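Local atomic coordinates of paraflagellar rod component (Trypanosoma brucei, PDB entry 2Q0X), a protein that is of unknown function but adopts the alpha/beta-hydrolase fold and is named as a component of the paraflagellar rod. Residues A[135-147]-A[223-237]. Residues are numbered along the deposited sequence; the frame is centred on the assembly and turned at random.
Sequences ITRVILHGVVCDP and IKVPLLLMLAHNVQY
Val138 and Leu227 open a run of parallel pairing that continues through Val143 and Ala232, the two strands running 13° apart. Seven backbone hydrogen bonds join the two segments, from Val138 N to Pro226 O at 3.0 Å through to Val144 N on Ala232 O; the shortest is Met230 N to Leu140 O, 2.7 Å. Several carbonyls also take a CA-H...O contact, such as His141 CA to Met230 O.

Apolar packing covers both faces. On one, Leu140 and Leu229 lie side by side and point the same way, Leu140 CB 3.9 Å from Leu229 CD2, while CD1 of Leu227 touches Val138 CG1 and Leu140 CD1. On the other, Ile139 turns its CG2 branch onto Met230 SD, 3.6 Å away. His141, its NE2 hydrogen-bonded to Asp267 OD2, crosses Met230 at about a right angle, with CG anti to its backbone N (chi1 -177°); this lays the imidazole with one face over Met230 O, and its CD2 sits 3.7 Å from Met230 CB.

Beyond the strands, the Tyr237 ring, its OH hydrogen-bonded to Trp205 NE1, lies flat against the 145-146 peptide, Asp146 N standing 3.5 Å above the ring centre. A water bridges Val144 O and Asn234 N, and Asn234 OD1 accepts from Gln236 N, an Asx turn within the type I turn from Asn234 to Tyr237.

The pair sits within the central, mostly parallel sheet of the alpha/beta-hydrolase fold, between strands 110-115 and 260-264. Helix 119-128 packs on Val138 and Leu140, helix 200-209 on Val144 and Leu231, and helix 280-299 covers Ile139, Leu228 and Met230.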
ATOM      1  N   ILE A 135     -20.108 -16.120  -3.291  1.00 25.09           N
ATOM      2  CA  ILE A 135     -19.182 -15.791  -4.383  1.00 24.57           C
ATOM      3  C   ILE A 135     -19.756 -16.393  -5.688  1.00 24.70           C
ATOM      4  O   ILE A 135     -19.650 -17.599  -5.935  1.00 25.26           O
ATOM      5  CB  ILE A 135     -17.744 -16.280  -4.053  1.00 24.47           C
ATOM      6  CG1 ILE A 135     -17.264 -15.617  -2.747  1.00 24.10           C
ATOM      7  CG2 ILE A 135     -16.774 -15.984  -5.223  1.00 24.10           C
ATOM      8  CD1 ILE A 135     -15.988 -16.195  -2.145  1.00 24.51           C
ATOM      9  N   THR A 136     -20.427 -15.564  -6.487  1.00 24.48           N
ATOM     10  CA  THR A 136     -21.276 -16.059  -7.580  1.00 24.32           C
ATOM     11  C   THR A 136     -20.648 -15.933  -8.969  1.00 23.87           C
ATOM     12  O   THR A 136     -21.150 -16.481  -9.942  1.00 23.67           O
ATOM     13  CB  THR A 136     -22.659 -15.361  -7.586  1.00 24.32           C
ATOM     14  OG1 THR A 136     -22.474 -13.951  -7.607  1.00 25.19           O
ATOM     15  CG2 THR A 136     -23.493 -15.738  -6.366  1.00 24.59           C
ATOM     16  N   ARG A 137     -19.550 -15.206  -9.055  1.00 24.02           N
ATOM     17  CA  ARG A 137     -18.842 -15.012 -10.317  1.00 23.98           C
ATOM     18  C   ARG A 137     -17.403 -14.791  -9.994  1.00 23.05           C
ATOM     19  O   ARG A 137     -17.071 -14.223  -8.969  1.00 22.39           O
ATOM     20  CB  ARG A 137     -19.355 -13.786 -11.105  1.00 24.46           C
ATOM     21  CG  ARG A 137     -20.647 -13.992 -11.862  1.00 26.37           C
ATOM     22  CD  ARG A 137     -21.849 -13.616 -11.019  1.00 29.67           C
ATOM     23  NE  ARG A 137     -23.016 -14.489 -11.264  1.00 32.09           N
ATOM     24  CZ  ARG A 137     -24.066 -14.133 -11.981  1.00 32.76           C
ATOM     25  NH1 ARG A 137     -24.104 -12.954 -12.563  1.00 34.76           N
ATOM     26  NH2 ARG A 137     -25.077 -14.943 -12.116  1.00 32.80           N
ATOM     27  N   VAL A 138     -16.549 -15.256 -10.891  1.00 22.63           N
ATOM     28  CA  VAL A 138     -15.134 -15.035 -10.786  1.00 22.29           C
ATOM     29  C   VAL A 138     -14.630 -14.467 -12.117  1.00 22.18           C
ATOM     30  O   VAL A 138     -15.006 -14.926 -13.186  1.00 21.92           O
ATOM     31  CB  VAL A 138     -14.389 -16.335 -10.391  1.00 22.18           C
ATOM     32  CG1 VAL A 138     -12.909 -16.107 -10.370  1.00 20.80           C
ATOM     33  CG2 VAL A 138     -14.892 -16.858  -8.987  1.00 22.43           C
ATOM     34  N   ILE A 139     -13.781 -13.449 -12.029  1.00 22.31           N
ATOM     35  CA  ILE A 139     -13.134 -12.862 -13.194  1.00 22.43           C
ATOM     36  C   ILE A 139     -11.639 -12.841 -12.934  1.00 22.47           C
ATOM     37  O   ILE A 139     -11.201 -12.264 -11.953  1.00 22.26           O
ATOM     38  CB  ILE A 139     -13.619 -11.386 -13.450  1.00 22.43           C
ATOM     39  CG1 ILE A 139     -15.140 -11.317 -13.629  1.00 22.40           C
ATOM     40  CG2 ILE A 139     -12.847 -10.766 -14.629  1.00 22.10           C
ATOM     41  CD1 ILE A 139     -15.790 -10.006 -13.130  1.00 22.44           C
ATOM     42  N   LEU A 140     -10.863 -13.437 -13.825  1.00 23.00           N
ATOM     43  CA  LEU A 140      -9.424 -13.473 -13.652  1.00 23.67           C
ATOM     44  C   LEU A 140      -8.733 -12.944 -14.894  1.00 23.91           C
ATOM     45  O   LEU A 140      -9.048 -13.340 -16.011  1.00 23.92           O
ATOM     46  CB  LEU A 140      -8.936 -14.895 -13.355  1.00 23.59           C
ATOM     47  CG  LEU A 140      -9.616 -15.676 -12.221  1.00 24.39           C
ATOM     48  CD1 LEU A 140      -9.168 -17.133 -12.204  1.00 23.64           C
ATOM     49  CD2 LEU A 140      -9.404 -15.017 -10.914  1.00 25.06           C
ATOM     50  N   HIS A 141      -7.777 -12.050 -14.680  1.00 24.67           N
ATOM     51  CA  HIS A 141      -6.949 -11.510 -15.758  1.00 24.66           C
ATOM     52  C   HIS A 141      -5.537 -11.990 -15.576  1.00 24.81           C
ATOM     53  O   HIS A 141      -5.010 -12.003 -14.457  1.00 24.51           O
ATOM     54  CB  HIS A 141      -6.994  -9.975 -15.815  1.00 24.69           C
ATOM     55  CG  HIS A 141      -6.207  -9.385 -16.952  1.00 24.98           C
ATOM     56  ND1 HIS A 141      -4.835  -9.254 -16.916  1.00 25.28           N
ATOM     57  CD2 HIS A 141      -6.597  -8.916 -18.160  1.00 25.06           C
ATOM     58  CE1 HIS A 141      -4.418  -8.715 -18.046  1.00 25.80           C
ATOM     59  NE2 HIS A 141      -5.466  -8.507 -18.822  1.00 26.32           N
ATOM     60  N   GLY A 142      -4.930 -12.383 -16.695  1.00 25.09           N
ATOM     61  CA  GLY A 142      -3.514 -12.661 -16.719  1.00 25.25           C
ATOM     62  C   GLY A 142      -2.855 -12.428 -18.057  1.00 25.49           C
ATOM     63  O   GLY A 142      -3.478 -12.559 -19.121  1.00 25.89           O
ATOM     64  N   VAL A 143      -1.578 -12.073 -17.983  1.00 25.53           N
ATOM     65  CA  VAL A 143      -0.695 -12.027 -19.138  1.00 25.43           C
ATOM     66  C   VAL A 143       0.036 -13.348 -19.196  1.00 25.48           C
ATOM     67  O   VAL A 143       0.591 -13.801 -18.208  1.00 25.46           O
ATOM     68  CB  VAL A 143       0.337 -10.909 -19.022  1.00 25.46           C
ATOM     69  CG1 VAL A 143       1.265 -10.903 -20.275  1.00 25.18           C
ATOM     70  CG2 VAL A 143      -0.369  -9.548 -18.789  1.00 25.37           C
ATOM     71  N   VAL A 144       0.044 -13.962 -20.364  1.00 25.71           N
ATOM     72  CA  VAL A 144       0.675 -15.269 -20.534  1.00 26.01           C
ATOM     73  C   VAL A 144       1.835 -15.162 -21.529  1.00 26.23           C
ATOM     74  O   VAL A 144       1.850 -14.271 -22.372  1.00 25.77           O
ATOM     75  CB  VAL A 144      -0.344 -16.317 -21.023  1.00 25.62           C
ATOM     76  CG1 VAL A 144      -1.398 -16.526 -19.975  1.00 25.68           C
ATOM     77  CG2 VAL A 144      -0.988 -15.882 -22.359  1.00 25.56           C
ATOM     78  N   CYS A 145       2.791 -16.079 -21.402  1.00 26.62           N
ATOM     79  CA  CYS A 145       3.895 -16.216 -22.348  1.00 27.01           C
ATOM     80  C   CYS A 145       4.014 -17.675 -22.835  1.00 27.57           C
ATOM     81  O   CYS A 145       3.293 -18.556 -22.381  1.00 27.78           O
ATOM     82  CB  CYS A 145       5.189 -15.767 -21.680  1.00 26.76           C
ATOM     83  SG  CYS A 145       5.680 -16.785 -20.281  1.00 26.87           S
ATOM     84  N   ASP A 146       4.931 -17.922 -23.761  1.00 28.41           N
ATOM     85  CA  ASP A 146       5.238 -19.277 -24.206  1.00 29.01           C
ATOM     86  C   ASP A 146       5.711 -20.116 -23.011  1.00 29.48           C
ATOM     87  O   ASP A 146       6.628 -19.713 -22.325  1.00 29.45           O
ATOM     88  CB  ASP A 146       6.315 -19.245 -25.301  1.00 29.09           C
ATOM     89  CG  ASP A 146       6.476 -20.581 -26.026  1.00 29.29           C
ATOM     90  OD1 ASP A 146       6.267 -21.661 -25.429  1.00 28.99           O
ATOM     91  OD2 ASP A 146       6.823 -20.551 -27.220  1.00 30.90           O
ATOM     92  N   PRO A 147       5.072 -21.278 -22.756  1.00 30.25           N
ATOM     93  CA  PRO A 147       5.492 -22.171 -21.664  1.00 30.72           C
ATOM     94  C   PRO A 147       6.949 -22.632 -21.734  1.00 31.49           C
ATOM     95  O   PRO A 147       7.531 -22.970 -20.698  1.00 31.21           O
ATOM     96  CB  PRO A 147       4.558 -23.373 -21.812  1.00 30.61           C
ATOM     97  CG  PRO A 147       3.381 -22.860 -22.526  1.00 30.51           C
ATOM     98  CD  PRO A 147       3.879 -21.803 -23.454  1.00 30.30           C
ATOM     99  N   ILE A 223     -13.385 -23.803  -8.936  1.00 34.44           N
ATOM    100  CA  ILE A 223     -14.298 -22.711  -9.259  1.00 34.45           C
ATOM    101  C   ILE A 223     -15.614 -23.334  -9.697  1.00 34.42           C
ATOM    102  O   ILE A 223     -15.677 -24.009 -10.731  1.00 34.34           O
ATOM    103  CB  ILE A 223     -13.717 -21.810 -10.402  1.00 34.76           C
ATOM    104  CG1 ILE A 223     -12.355 -21.210 -10.003  1.00 34.99           C
ATOM    105  CG2 ILE A 223     -14.662 -20.684 -10.773  1.00 33.96           C
ATOM    106  CD1 ILE A 223     -11.808 -20.253 -11.040  1.00 35.14           C
ATOM    107  N   LYS A 224     -16.659 -23.116  -8.905  1.00 34.26           N
ATOM    108  CA  LYS A 224     -17.943 -23.794  -9.094  1.00 34.38           C
ATOM    109  C   LYS A 224     -19.022 -22.851  -9.608  1.00 33.78           C
ATOM    110  O   LYS A 224     -20.207 -23.203  -9.641  1.00 33.71           O
ATOM    111  CB  LYS A 224     -18.428 -24.390  -7.774  1.00 34.78           C
ATOM    112  CG  LYS A 224     -17.390 -25.214  -7.012  1.00 35.83           C
ATOM    113  CD  LYS A 224     -16.944 -26.396  -7.801  1.00 37.22           C
ATOM    114  CE  LYS A 224     -16.382 -27.489  -6.888  1.00 38.27           C
ATOM    115  NZ  LYS A 224     -15.524 -28.413  -7.693  1.00 39.20           N
ATOM    116  N   VAL A 225     -18.606 -21.670 -10.033  1.00 33.15           N
ATOM    117  CA  VAL A 225     -19.516 -20.644 -10.505  1.00 32.54           C
ATOM    118  C   VAL A 225     -18.968 -20.109 -11.820  1.00 32.46           C
ATOM    119  O   VAL A 225     -17.854 -20.448 -12.203  1.00 32.16           O
ATOM    120  CB  VAL A 225     -19.699 -19.522  -9.437  1.00 32.64           C
ATOM    121  CG1 VAL A 225     -20.301 -20.131  -8.152  1.00 32.28           C
ATOM    122  CG2 VAL A 225     -18.380 -18.773  -9.163  1.00 31.20           C
ATOM    123  N   PRO A 226     -19.761 -19.297 -12.536  1.00 32.48           N
ATOM    124  CA  PRO A 226     -19.291 -18.804 -13.815  1.00 32.22           C
ATOM    125  C   PRO A 226     -17.963 -18.014 -13.756  1.00 32.20           C
ATOM    126  O   PRO A 226     -17.707 -17.239 -12.822  1.00 31.93           O
ATOM    127  CB  PRO A 226     -20.460 -17.948 -14.306  1.00 32.42           C
ATOM    128  CG  PRO A 226     -21.667 -18.509 -13.613  1.00 32.52           C
ATOM    129  CD  PRO A 226     -21.141 -18.851 -12.256  1.00 32.71           C
ATOM    130  N   LEU A 227     -17.134 -18.256 -14.766  1.00 31.79           N
ATOM    131  CA  LEU A 227     -15.772 -17.792 -14.801  1.00 31.48           C
ATOM    132  C   LEU A 227     -15.531 -17.037 -16.115  1.00 31.30           C
ATOM    133  O   LEU A 227     -15.914 -17.513 -17.182  1.00 31.12           O
ATOM    134  CB  LEU A 227     -14.845 -18.998 -14.693  1.00 31.43           C
ATOM    135  CG  LEU A 227     -13.355 -18.748 -14.903  1.00 31.31           C
ATOM    136  CD1 LEU A 227     -12.869 -17.833 -13.837  1.00 30.37           C
ATOM    137  CD2 LEU A 227     -12.627 -20.113 -14.885  1.00 31.03           C
ATOM    138  N   LEU A 228     -14.975 -15.824 -16.010  1.00 31.02           N
ATOM    139  CA  LEU A 228     -14.418 -15.116 -17.159  1.00 30.51           C
ATOM    140  C   LEU A 228     -12.915 -15.121 -16.979  1.00 30.38           C
ATOM    141  O   LEU A 228     -12.406 -14.632 -15.991  1.00 29.90           O
ATOM    142  CB  LEU A 228     -14.955 -13.680 -17.243  1.00 30.54           C
ATOM    143  CG  LEU A 228     -14.375 -12.719 -18.308  1.00 30.88           C
ATOM    144  CD1 LEU A 228     -14.644 -13.227 -19.736  1.00 29.47           C
ATOM    145  CD2 LEU A 228     -14.917 -11.259 -18.131  1.00 29.82           C
ATOM    146  N   LEU A 229     -12.223 -15.731 -17.929  1.00 30.97           N
ATOM    147  CA  LEU A 229     -10.772 -15.632 -18.052  1.00 31.00           C
ATOM    148  C   LEU A 229     -10.427 -14.568 -19.088  1.00 30.69           C
ATOM    149  O   LEU A 229     -10.884 -14.627 -20.236  1.00 30.37           O
ATOM    150  CB  LEU A 229     -10.171 -16.984 -18.483  1.00 31.23           C
ATOM    151  CG  LEU A 229     -10.187 -18.097 -17.431  1.00 32.07           C
ATOM    152  CD1 LEU A 229      -9.427 -19.272 -17.983  1.00 33.11           C
ATOM    153  CD2 LEU A 229      -9.572 -17.626 -16.100  1.00 30.19           C
ATOM    154  N   MET A 230      -9.624 -13.595 -18.662  1.00 30.51           N
ATOM    155  CA  MET A 230      -9.190 -12.501 -19.514  1.00 30.27           C
ATOM    156  C   MET A 230      -7.709 -12.658 -19.754  1.00 30.06           C
ATOM    157  O   MET A 230      -6.911 -12.468 -18.861  1.00 30.36           O
ATOM    158  CB  MET A 230      -9.488 -11.159 -18.859  1.00 30.25           C
ATOM    159  CG  MET A 230     -10.951 -10.968 -18.491  1.00 29.94           C
ATOM    160  SD  MET A 230     -11.204  -9.450 -17.562  1.00 30.56           S
ATOM    161  CE  MET A 230     -11.040  -8.236 -18.879  1.00 27.14           C
ATOM    162  N   LEU A 231      -7.362 -13.022 -20.981  1.00 30.08           N
ATOM    163  CA  LEU A 231      -5.993 -13.334 -21.349  1.00 29.92           C
ATOM    164  C   LEU A 231      -5.399 -12.250 -22.270  1.00 29.89           C
ATOM    165  O   LEU A 231      -6.063 -11.769 -23.188  1.00 29.48           O
ATOM    166  CB  LEU A 231      -5.943 -14.706 -22.023  1.00 29.49           C
ATOM    167  CG  LEU A 231      -6.479 -15.848 -21.161  1.00 29.51           C
ATOM    168  CD1 LEU A 231      -6.578 -17.142 -21.922  1.00 28.13           C
ATOM    169  CD2 LEU A 231      -5.589 -15.995 -19.906  1.00 29.39           C
ATOM    170  N   ALA A 232      -4.159 -11.874 -21.962  1.00 29.96           N
ATOM    171  CA  ALA A 232      -3.360 -10.968 -22.762  1.00 30.58           C
ATOM    172  C   ALA A 232      -1.959 -11.556 -22.917  1.00 30.87           C
ATOM    173  O   ALA A 232      -1.572 -12.443 -22.173  1.00 30.89           O
ATOM    174  CB  ALA A 232      -3.281  -9.608 -22.088  1.00 30.29           C
ATOM    175  N   HIS A 233      -1.208 -11.053 -23.892  1.00 31.65           N
ATOM    176  CA  HIS A 233       0.196 -11.438 -24.079  1.00 32.00           C
ATOM    177  C   HIS A 233       0.919 -10.349 -24.844  1.00 32.09           C
ATOM    178  O   HIS A 233       0.280  -9.594 -25.568  1.00 32.33           O
ATOM    179  CB  HIS A 233       0.276 -12.764 -24.842  1.00 32.13           C
ATOM    180  CG  HIS A 233      -0.378 -12.731 -26.194  1.00 33.05           C
ATOM    181  ND1 HIS A 233       0.285 -12.319 -27.338  1.00 32.83           N
ATOM    182  CD2 HIS A 233      -1.627 -13.081 -26.589  1.00 33.58           C
ATOM    183  CE1 HIS A 233      -0.534 -12.403 -28.373  1.00 32.87           C
ATOM    184  NE2 HIS A 233      -1.696 -12.870 -27.949  1.00 33.73           N
ATOM    185  N   ASN A 234       2.241 -10.257 -24.676  1.00 32.12           N
ATOM    186  CA  ASN A 234       3.068  -9.367 -25.500  1.00 32.04           C
ATOM    187  C   ASN A 234       2.925  -9.739 -26.974  1.00 32.21           C
ATOM    188  O   ASN A 234       2.759 -10.912 -27.310  1.00 32.16           O
ATOM    189  CB  ASN A 234       4.549  -9.428 -25.088  1.00 31.81           C
ATOM    190  CG  ASN A 234       5.436  -8.503 -25.926  1.00 32.16           C
ATOM    191  OD1 ASN A 234       6.164  -8.955 -26.803  1.00 31.48           O
ATOM    192  ND2 ASN A 234       5.364  -7.199 -25.661  1.00 31.72           N
ATOM    193  N   VAL A 235       3.011  -8.736 -27.841  1.00 32.37           N
ATOM    194  CA  VAL A 235       2.818  -8.901 -29.283  1.00 32.53           C
ATOM    195  C   VAL A 235       3.762  -9.928 -29.940  1.00 32.62           C
ATOM    196  O   VAL A 235       3.446 -10.474 -30.996  1.00 32.65           O
ATOM    197  CB  VAL A 235       2.943  -7.512 -30.010  1.00 32.62           C
ATOM    198  CG1 VAL A 235       4.332  -6.889 -29.798  1.00 32.53           C
ATOM    199  CG2 VAL A 235       2.620  -7.633 -31.503  1.00 32.64           C
ATOM    200  N   GLN A 236       4.913 -10.182 -29.316  1.00 32.71           N
ATOM    201  CA  GLN A 236       5.919 -11.104 -29.853  1.00 32.60           C
ATOM    202  C   GLN A 236       5.497 -12.556 -29.680  1.00 32.64           C
ATOM    203  O   GLN A 236       5.992 -13.433 -30.375  1.00 32.68           O
ATOM    204  CB  GLN A 236       7.265 -10.885 -29.159  1.00 32.62           C
ATOM    205  N   TYR A 237       4.591 -12.812 -28.741  1.00 32.67           N
ATOM    206  CA  TYR A 237       4.082 -14.158 -28.526  1.00 32.61           C
ATOM    207  C   TYR A 237       2.836 -14.394 -29.390  1.00 32.74           C
ATOM    208  O   TYR A 237       1.860 -13.662 -29.310  1.00 32.54           O
ATOM    209  CB  TYR A 237       3.807 -14.392 -27.041  1.00 32.38           C
ATOM    210  CG  TYR A 237       3.291 -15.769 -26.741  1.00 32.28           C
ATOM    211  CD1 TYR A 237       3.875 -16.897 -27.324  1.00 32.00           C
ATOM    212  CD2 TYR A 237       2.218 -15.955 -25.865  1.00 31.93           C
ATOM    213  CE1 TYR A 237       3.400 -18.166 -27.051  1.00 32.19           C
ATOM    214  CE2 TYR A 237       1.738 -17.221 -25.590  1.00 32.18           C
ATOM    215  CZ  TYR A 237       2.326 -18.315 -26.189  1.00 31.78           C
ATOM    216  OH  TYR A 237       1.856 -19.549 -25.908  1.00 32.01           O
TER
HETATM  217  O   HOH W   1       3.620 -12.218 -23.179  1.00 48.15           O